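Local coordinates for protein flavohemoglobin (Malassezia yamatoensis, PDB 6O0A) that binds heme and FAD and probably acts as a nitric oxide dioxygenase, using electrons passed through the flavin to detoxify nitric oxide, at residues T118-L123 / V146-A151. Numbering follows the deposited sequence.
Sequences TVYKYL and VYWLLA. With HEM (protoporphyrin IX containing Fe), chain C.
Tyr120 and Tyr147 each hold CG anti to the backbone N (chi1 177° and 179°), which sends their rings between two nearly antiparallel helices of the globin domain, the last two of the helical heme-binding fold. The aromatic cluster of Tyr120, Tyr147 and Trp148 bridges the 11.4 Å between the segment axes. Tyr120 turns its ring edge onto the face of Tyr147 in a T-shaped pair, planes at 61°, with CD1 of Tyr120 3.8 Å from CD1 of Tyr147. Trp148 NE1 lies over one face of the Tyr120 ring, near its rim, 3.8 Å from CD1 of Tyr120. Each phenol hydroxyl is hydrogen-bonded to the helix opposite its own, Tyr147 OH to the carbonyl O of Tyr116 and Tyr120 OH to OG1 of Thr144. Val119 CG1 meets the Tyr147 ring at its edge, 3.9 Å from CE2. Val119, Tyr147, Leu150 and Ala151 line the heme pocket. Tyr147 CE2 lies 3.6 Å from vinyl carbon CBB of the heme, while Leu150 CD2 packs on methyl CMB. On the neighbouring pyrrole, Val119 CG2 lies 3.3 Å from heme methyl CMC.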
ATOM      1  N   THR A 118      -5.972  22.158  -4.993  1.00 15.69           N
ATOM      2  CA  THR A 118      -4.546  22.475  -5.036  1.00 17.14           C
ATOM      3  C   THR A 118      -3.836  21.673  -6.115  1.00 17.54           C
ATOM      4  O   THR A 118      -3.090  22.224  -6.934  1.00 13.91           O
ATOM      5  CB  THR A 118      -3.919  22.191  -3.672  1.00 18.62           C
ATOM      6  OG1 THR A 118      -4.691  22.842  -2.650  1.00 19.08           O
ATOM      7  CG2 THR A 118      -2.476  22.690  -3.641  1.00 17.33           C
ATOM      8  N   VAL A 119      -4.049  20.358  -6.125  1.00 14.55           N
ATOM      9  CA  VAL A 119      -3.405  19.518  -7.122  1.00 12.70           C
ATOM     10  C   VAL A 119      -3.879  19.886  -8.518  1.00 16.35           C
ATOM     11  O   VAL A 119      -3.076  19.947  -9.455  1.00 15.68           O
ATOM     12  CB  VAL A 119      -3.625  18.032  -6.788  1.00 12.43           C
ATOM     13  CG1 VAL A 119      -3.426  17.152  -8.013  1.00 13.05           C
ATOM     14  CG2 VAL A 119      -2.633  17.649  -5.709  1.00 12.22           C
ATOM     15  N   TYR A 120      -5.173  20.190  -8.676  1.00 15.74           N
ATOM     16  CA  TYR A 120      -5.648  20.606  -9.993  1.00 13.57           C
ATOM     17  C   TYR A 120      -4.873  21.828 -10.484  1.00 13.22           C
ATOM     18  O   TYR A 120      -4.398  21.860 -11.623  1.00 16.01           O
ATOM     19  CB  TYR A 120      -7.148  20.913  -9.978  1.00 14.55           C
ATOM     20  CG  TYR A 120      -7.568  21.414 -11.350  1.00 14.69           C
ATOM     21  CD1 TYR A 120      -7.805  20.523 -12.387  1.00 15.37           C
ATOM     22  CD2 TYR A 120      -7.640  22.776 -11.628  1.00 19.40           C
ATOM     23  CE1 TYR A 120      -8.150  20.969 -13.660  1.00 18.44           C
ATOM     24  CE2 TYR A 120      -7.974  23.234 -12.897  1.00 19.31           C
ATOM     25  CZ  TYR A 120      -8.224  22.327 -13.909  1.00 20.45           C
ATOM     26  OH  TYR A 120      -8.558  22.792 -15.168  1.00 19.59           O
ATOM     27  N   LYS A 121      -4.737  22.835  -9.625  1.00 12.25           N
ATOM     28  CA  LYS A 121      -4.089  24.081 -10.021  1.00 14.34           C
ATOM     29  C   LYS A 121      -2.666  23.838 -10.509  1.00 16.88           C
ATOM     30  O   LYS A 121      -2.291  24.260 -11.610  1.00 15.90           O
ATOM     31  CB  LYS A 121      -4.091  25.049  -8.840  1.00 16.06           C
ATOM     32  CG  LYS A 121      -3.330  26.311  -9.131  1.00 17.29           C
ATOM     33  CD  LYS A 121      -3.356  27.268  -7.966  1.00 20.40           C
ATOM     34  CE  LYS A 121      -2.635  28.558  -8.354  1.00 28.42           C
ATOM     35  NZ  LYS A 121      -2.755  29.601  -7.299  1.00 31.71           N
ATOM     36  N   TYR A 122      -1.851  23.158  -9.703  1.00 15.65           N
ATOM     37  CA  TYR A 122      -0.446  23.004 -10.072  1.00 14.06           C
ATOM     38  C   TYR A 122      -0.246  21.942 -11.137  1.00 15.34           C
ATOM     39  O   TYR A 122       0.645  22.090 -11.981  1.00 16.22           O
ATOM     40  CB  TYR A 122       0.393  22.725  -8.820  1.00 14.63           C
ATOM     41  CG  TYR A 122       0.325  23.947  -7.941  1.00 12.23           C
ATOM     42  CD1 TYR A 122       0.954  25.120  -8.333  1.00 16.97           C
ATOM     43  CD2 TYR A 122      -0.469  23.971  -6.806  1.00 17.20           C
ATOM     44  CE1 TYR A 122       0.848  26.268  -7.579  1.00 19.44           C
ATOM     45  CE2 TYR A 122      -0.581  25.116  -6.049  1.00 17.92           C
ATOM     46  CZ  TYR A 122       0.082  26.256  -6.442  1.00 18.80           C
ATOM     47  OH  TYR A 122      -0.031  27.413  -5.708  1.00 19.67           O
ATOM     48  N   LEU A 123      -1.065  20.890 -11.147  1.00 13.97           N
ATOM     49  CA  LEU A 123      -0.934  19.897 -12.205  1.00 14.72           C
ATOM     50  C   LEU A 123      -1.257  20.514 -13.558  1.00 14.98           C
ATOM     51  O   LEU A 123      -0.508  20.347 -14.527  1.00 17.17           O
ATOM     52  CB  LEU A 123      -1.838  18.689 -11.931  1.00 15.57           C
ATOM     53  CG  LEU A 123      -1.799  17.621 -13.015  1.00 12.95           C
ATOM     54  CD1 LEU A 123      -0.368  17.114 -13.178  1.00 18.31           C
ATOM     55  CD2 LEU A 123      -2.714  16.467 -12.627  1.00 13.02           C
ATOM     56  N   VAL A 146     -11.903  14.758 -16.902  1.00 19.10           N
ATOM     57  CA  VAL A 146     -11.317  13.507 -16.426  1.00 16.85           C
ATOM     58  C   VAL A 146     -10.807  13.670 -15.001  1.00 18.71           C
ATOM     59  O   VAL A 146     -11.101  12.852 -14.122  1.00 19.32           O
ATOM     60  CB  VAL A 146     -10.192  13.047 -17.376  1.00 17.49           C
ATOM     61  CG1 VAL A 146      -9.455  11.821 -16.819  1.00 20.44           C
ATOM     62  CG2 VAL A 146     -10.745  12.748 -18.755  1.00 18.75           C
ATOM     63  N   TYR A 147     -10.059  14.749 -14.742  1.00 14.36           N
ATOM     64  CA  TYR A 147      -9.539  14.978 -13.398  1.00 17.01           C
ATOM     65  C   TYR A 147     -10.661  15.013 -12.366  1.00 18.75           C
ATOM     66  O   TYR A 147     -10.564  14.387 -11.308  1.00 19.39           O
ATOM     67  CB  TYR A 147      -8.733  16.282 -13.334  1.00 16.09           C
ATOM     68  CG  TYR A 147      -8.202  16.552 -11.929  1.00 16.24           C
ATOM     69  CD1 TYR A 147      -8.962  17.244 -10.980  1.00 17.55           C
ATOM     70  CD2 TYR A 147      -6.956  16.075 -11.539  1.00 17.11           C
ATOM     71  CE1 TYR A 147      -8.483  17.468  -9.681  1.00 16.93           C
ATOM     72  CE2 TYR A 147      -6.467  16.298 -10.246  1.00 18.40           C
ATOM     73  CZ  TYR A 147      -7.240  16.985  -9.326  1.00 15.95           C
ATOM     74  OH  TYR A 147      -6.747  17.195  -8.046  1.00 16.74           O
ATOM     75  N   TRP A 148     -11.718  15.783 -12.629  1.00 17.93           N
ATOM     76  CA  TRP A 148     -12.723  15.969 -11.587  1.00 20.91           C
ATOM     77  C   TRP A 148     -13.614  14.747 -11.409  1.00 18.67           C
ATOM     78  O   TRP A 148     -14.110  14.510 -10.302  1.00 22.53           O
ATOM     79  CB  TRP A 148     -13.542  17.237 -11.863  1.00 23.80           C
ATOM     80  CG  TRP A 148     -12.727  18.441 -11.467  1.00 27.98           C
ATOM     81  CD1 TRP A 148     -12.233  19.414 -12.286  1.00 36.77           C
ATOM     82  CD2 TRP A 148     -12.239  18.740 -10.151  1.00 34.29           C
ATOM     83  NE1 TRP A 148     -11.495  20.319 -11.555  1.00 37.15           N
ATOM     84  CE2 TRP A 148     -11.484  19.925 -10.242  1.00 38.97           C
ATOM     85  CE3 TRP A 148     -12.384  18.127  -8.899  1.00 39.87           C
ATOM     86  CZ2 TRP A 148     -10.874  20.509  -9.130  1.00 33.70           C
ATOM     87  CZ3 TRP A 148     -11.780  18.708  -7.799  1.00 37.99           C
ATOM     88  CH2 TRP A 148     -11.032  19.883  -7.922  1.00 33.79           C
ATOM     89  N   LEU A 149     -13.815  13.951 -12.460  1.00 19.30           N
ATOM     90  CA  LEU A 149     -14.500  12.674 -12.280  1.00 22.10           C
ATOM     91  C   LEU A 149     -13.750  11.804 -11.287  1.00 23.33           C
ATOM     92  O   LEU A 149     -14.354  11.189 -10.398  1.00 22.60           O
ATOM     93  CB  LEU A 149     -14.620  11.945 -13.614  1.00 24.43           C
ATOM     94  CG  LEU A 149     -15.696  12.412 -14.584  1.00 29.83           C
ATOM     95  CD1 LEU A 149     -15.535  11.683 -15.900  1.00 31.93           C
ATOM     96  CD2 LEU A 149     -17.059  12.143 -13.979  1.00 34.03           C
ATOM     97  N   LEU A 150     -12.429  11.739 -11.439  1.00 18.95           N
ATOM     98  CA  LEU A 150     -11.599  10.921 -10.563  1.00 21.52           C
ATOM     99  C   LEU A 150     -11.528  11.518  -9.161  1.00 22.65           C
ATOM    100  O   LEU A 150     -11.681  10.806  -8.164  1.00 19.84           O
ATOM    101  CB  LEU A 150     -10.212  10.794 -11.186  1.00 22.66           C
ATOM    102  CG  LEU A 150      -9.067  10.009 -10.552  1.00 26.79           C
ATOM    103  CD1 LEU A 150      -9.508   8.608 -10.221  1.00 29.39           C
ATOM    104  CD2 LEU A 150      -7.931   9.979 -11.547  1.00 26.16           C
ATOM    105  N   ALA A 151     -11.301  12.828  -9.066  1.00 20.26           N
ATOM    106  CA  ALA A 151     -11.255  13.477  -7.758  1.00 23.15           C
ATOM    107  C   ALA A 151     -12.553  13.275  -6.987  1.00 22.83           C
ATOM    108  O   ALA A 151     -12.530  12.987  -5.784  1.00 22.55           O
ATOM    109  CB  ALA A 151     -10.963  14.968  -7.924  1.00 17.25           C
TER
HETATM  110  CHA HEM C 402      -0.368   8.737  -3.411  1.00 16.79           C
HETATM  111  CHB HEM C 402      -3.409   9.473  -7.154  1.00 19.81           C
HETATM  112  CHC HEM C 402      -4.767  13.705  -5.208  1.00 18.14           C
HETATM  113  CHD HEM C 402      -1.278  13.265  -1.867  1.00 13.25           C
HETATM  114  C1A HEM C 402      -1.088   8.558  -4.579  1.00 15.68           C
HETATM  115  C2A HEM C 402      -1.021   7.408  -5.455  1.00 17.37           C
HETATM  116  C3A HEM C 402      -1.860   7.609  -6.478  1.00 21.80           C
HETATM  117  C4A HEM C 402      -2.481   8.906  -6.304  1.00 23.25           C
HETATM  118  CMA HEM C 402      -2.124   6.657  -7.663  1.00 22.27           C
HETATM  119  CAA HEM C 402      -0.148   6.159  -5.211  1.00 21.86           C
HETATM  120  CBA HEM C 402      -1.022   5.221  -4.381  1.00 23.78           C
HETATM  121  CGA HEM C 402      -0.238   3.987  -4.005  1.00 36.86           C
HETATM  122  O1A HEM C 402       0.897   4.127  -3.484  1.00 37.78           O
HETATM  123  O2A HEM C 402      -0.747   2.861  -4.221  1.00 41.98           O
HETATM  124  C1B HEM C 402      -4.053  10.678  -6.955  1.00 18.23           C
HETATM  125  C2B HEM C 402      -5.056  11.265  -7.823  1.00 16.56           C
HETATM  126  C3B HEM C 402      -5.423  12.449  -7.294  1.00 20.11           C
HETATM  127  C4B HEM C 402      -4.676  12.630  -6.063  1.00 15.35           C
HETATM  128  CMB HEM C 402      -5.539  10.595  -9.126  1.00 21.94           C
HETATM  129  CAB HEM C 402      -6.464  13.474  -7.808  1.00 20.70           C
HETATM  130  CBB HEM C 402      -7.403  13.215  -8.733  1.00 18.94           C
HETATM  131  C1C HEM C 402      -3.909  13.964  -4.159  1.00 18.03           C
HETATM  132  C2C HEM C 402      -3.887  15.176  -3.382  1.00 14.33           C
HETATM  133  C3C HEM C 402      -2.925  15.065  -2.448  1.00 14.40           C
HETATM  134  C4C HEM C 402      -2.301  13.773  -2.630  1.00 14.17           C
HETATM  135  CMC HEM C 402      -4.869  16.345  -3.626  1.00 18.42           C
HETATM  136  CAC HEM C 402      -2.448  16.080  -1.374  1.00 16.52           C
HETATM  137  CBC HEM C 402      -2.552  17.412  -1.540  1.00 21.98           C
HETATM  138  C1D HEM C 402      -0.746  12.000  -2.004  1.00 12.39           C
HETATM  139  C2D HEM C 402       0.323  11.467  -1.179  1.00 17.88           C
HETATM  140  C3D HEM C 402       0.590  10.233  -1.600  1.00 17.87           C
HETATM  141  C4D HEM C 402      -0.305   9.920  -2.702  1.00 15.30           C
HETATM  142  CMD HEM C 402       1.017  12.244  -0.036  1.00 16.95           C
HETATM  143  CAD HEM C 402       1.666   9.298  -1.006  1.00 14.43           C
HETATM  144  CBD HEM C 402       2.804   9.192  -2.017  1.00 19.69           C
HETATM  145  CGD HEM C 402       3.722  10.391  -1.950  1.00 24.23           C
HETATM  146  O1D HEM C 402       4.154  10.775  -0.829  1.00 18.74           O
HETATM  147  O2D HEM C 402       4.046  10.958  -3.030  1.00 25.99           O
HETATM  148  NA  HEM C 402      -1.992   9.453  -5.130  1.00 15.74           N
HETATM  149  NB  HEM C 402      -3.847  11.536  -5.898  1.00 16.62           N
HETATM  150  NC  HEM C 402      -2.931  13.116  -3.674  1.00 13.74           N
HETATM  151  ND  HEM C 402      -1.114  11.028  -2.913  1.00 14.71           N
HETATM  152 FE   HEM C 402      -2.673  11.165  -4.257  1.00 18.44          FE